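Local coordinates for protein arginase (Trypanosoma brucei brucei, PDB 4RHJ) that is of unknown function, adopting the arginase-deacetylase fold of the arginase family but having evolved without the binuclear manganese cluster, at residues 77-82 / 95-100. Numbering follows the deposited sequence.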
loop_
_atom_site.group_PDB
_atom_site.type_symbol
_atom_site.label_atom_id
_atom_site.label_comp_id
_atom_site.label_asym_id
_atom_site.label_seq_id
_atom_site.Cartn_x
_atom_site.Cartn_y
_atom_site.Cartn_z
ATOM N N GLU A 77 17.772 16.580 -11.921
ATOM C CA GLU A 77 18.593 15.824 -10.976
ATOM C C GLU A 77 19.110 16.684 -9.806
ATOM O O GLU A 77 19.615 17.789 -10.025
ATOM C CB GLU A 77 19.771 15.162 -11.718
ATOM C CG GLU A 77 20.247 15.881 -12.993
ATOM C CD GLU A 77 21.355 15.118 -13.729
ATOM O OE1 GLU A 77 21.236 14.917 -14.957
ATOM O OE2 GLU A 77 22.345 14.722 -13.083
ATOM N N LEU A 78 18.979 16.182 -8.574
ATOM C CA LEU A 78 19.500 16.898 -7.403
ATOM C C LEU A 78 21.030 16.883 -7.390
ATOM O O LEU A 78 21.649 15.898 -7.808
ATOM C CB LEU A 78 18.977 16.297 -6.093
ATOM C CG LEU A 78 17.497 16.229 -5.713
ATOM C CD1 LEU A 78 17.375 15.461 -4.417
ATOM C CD2 LEU A 78 16.834 17.602 -5.585
ATOM N N THR A 79 21.629 17.984 -6.924
ATOM C CA THR A 79 23.080 18.091 -6.741
ATOM C C THR A 79 23.387 18.675 -5.341
ATOM O O THR A 79 22.983 19.788 -5.031
ATOM C CB THR A 79 23.745 18.959 -7.878
ATOM O OG1 THR A 79 23.792 20.336 -7.510
ATOM C CG2 THR A 79 22.985 18.834 -9.183
ATOM N N ILE A 80 24.095 17.919 -4.499
ATOM C CA ILE A 80 24.278 18.284 -3.084
ATOM C C ILE A 80 25.687 18.800 -2.716
ATOM O O ILE A 80 26.686 18.084 -2.840
ATOM C CB ILE A 80 23.940 17.078 -2.162
ATOM C CG1 ILE A 80 22.492 16.597 -2.390
ATOM C CG2 ILE A 80 24.242 17.397 -0.688
ATOM C CD1 ILE A 80 21.385 17.516 -1.893
ATOM N N HIS A 81 25.731 20.047 -2.242
ATOM C CA HIS A 81 26.967 20.761 -1.884
ATOM C C HIS A 81 27.004 21.177 -0.422
ATOM O O HIS A 81 26.006 21.635 0.137
ATOM C CB HIS A 81 27.140 22.021 -2.730
ATOM C CG HIS A 81 26.510 21.932 -4.076
ATOM N ND1 HIS A 81 27.170 21.419 -5.172
ATOM C CD2 HIS A 81 25.272 22.262 -4.504
ATOM C CE1 HIS A 81 26.370 21.458 -6.221
ATOM N NE2 HIS A 81 25.212 21.965 -5.841
ATOM N N ASP A 82 28.177 21.061 0.181
ATOM C CA ASP A 82 28.332 21.386 1.588
ATOM C C ASP A 82 28.908 22.803 1.802
ATOM O O ASP A 82 28.650 23.442 2.830
ATOM C CB ASP A 82 29.198 20.308 2.252
ATOM C CG ASP A 82 28.546 18.936 2.202
ATOM O OD1 ASP A 82 27.296 18.861 2.214
ATOM O OD2 ASP A 82 29.276 17.930 2.149
ATOM N N PHE A 95 19.758 20.937 -13.379
ATOM C CA PHE A 95 20.302 20.424 -12.133
ATOM C C PHE A 95 19.405 20.978 -11.038
ATOM O O PHE A 95 18.498 21.753 -11.327
ATOM C CB PHE A 95 21.760 20.852 -11.930
ATOM C CG PHE A 95 22.777 19.875 -12.478
ATOM C CD1 PHE A 95 22.384 18.712 -13.119
ATOM C CD2 PHE A 95 24.135 20.119 -12.333
ATOM C CE1 PHE A 95 23.325 17.820 -13.614
ATOM C CE2 PHE A 95 25.075 19.225 -12.825
ATOM C CZ PHE A 95 24.664 18.075 -13.466
ATOM N N MET A 96 19.626 20.571 -9.795
ATOM C CA MET A 96 18.950 21.192 -8.651
ATOM C C MET A 96 19.868 21.247 -7.431
ATOM O O MET A 96 19.753 20.407 -6.529
ATOM C CB MET A 96 17.673 20.443 -8.292
ATOM C CG MET A 96 16.400 21.201 -8.588
ATOM S SD MET A 96 15.371 20.214 -9.662
ATOM C CE MET A 96 15.505 18.633 -8.868
ATOM N N PRO A 97 20.773 22.242 -7.403
ATOM C CA PRO A 97 21.841 22.407 -6.410
ATOM C C PRO A 97 21.349 22.656 -4.986
ATOM O O PRO A 97 20.831 23.724 -4.678
ATOM C CB PRO A 97 22.614 23.624 -6.941
ATOM C CG PRO A 97 22.333 23.651 -8.392
ATOM C CD PRO A 97 20.891 23.250 -8.473
ATOM N N VAL A 98 21.547 21.684 -4.108
ATOM C CA VAL A 98 21.057 21.832 -2.752
ATOM C C VAL A 98 22.175 21.855 -1.718
ATOM O O VAL A 98 23.089 21.024 -1.711
ATOM C CB VAL A 98 20.043 20.728 -2.406
ATOM C CG1 VAL A 98 19.906 20.566 -0.896
ATOM C CG2 VAL A 98 18.692 21.032 -3.052
ATOM N N LEU A 99 22.058 22.842 -0.840
ATOM C CA LEU A 99 23.019 23.140 0.202
ATOM C C LEU A 99 22.712 22.405 1.502
ATOM O O LEU A 99 21.717 22.700 2.152
ATOM C CB LEU A 99 23.020 24.647 0.448
ATOM C CG LEU A 99 23.877 25.135 1.596
ATOM C CD1 LEU A 99 25.330 25.066 1.151
ATOM C CD2 LEU A 99 23.449 26.536 2.002
ATOM N N ASN A 100 23.574 21.466 1.885
ATOM C CA ASN A 100 23.398 20.722 3.132
ATOM C C ASN A 100 23.912 21.436 4.384
ATOM O O ASN A 100 25.127 21.504 4.618
ATOM C CB ASN A 100 24.086 19.359 3.051
ATOM C CG ASN A 100 23.962 18.577 4.350
ATOM O OD1 ASN A 100 22.934 18.644 5.022
ATOM N ND2 ASN A 100 25.008 17.843 4.712
#
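Thr79 and Val98 sit at the middle of a parallel pairing, where Val98 N donates to Thr79 O at 2.6 Å. His81 N then reaches Val98 O (2.9 Å), and Asn100 N bonds to His81 O. Toward the start of the ladder, Thr79 N approaches Met96 O from 67° out of the carbonyl plane, and the bond from Met96 N to Glu77 O is weak. The N and O of Pro97 point away from strand 77-81, so its missing N-H costs this ladder no bond; its CA makes a CA-H...O contact with Thr79 O. On one face of the sheet, Thr79 lays CG2 over the Phe95 ring, 3.9 Å from the centroid, a CH-pi contact; CG2 gets there by standing anti to the carbonyl carbon. Glu77 brings OE2 to 3.3 Å from Phe95 CE1, carboxylate and ring planes 54° apart. The His81 ring turns its edge to Pro97, with NE2 3.3 Å from CB. On the other face, Ile80 CD1 packs 3.5 Å from Val98 CB, and Leu78 CD2 meets Met96 CE; helix 303-316 covers Leu78 and Val98. Strand 77-81 is outermost in this chain, and Glu77 packs on Arg206 of a second subunit. The arginase-fold sheet thus ends in a continuous parallel ladder that weakens toward Glu77, with mixed polar and apolar side-chain contacts on one face and mainly apolar ones on that of Leu78, Ile80, Met96 and Val98.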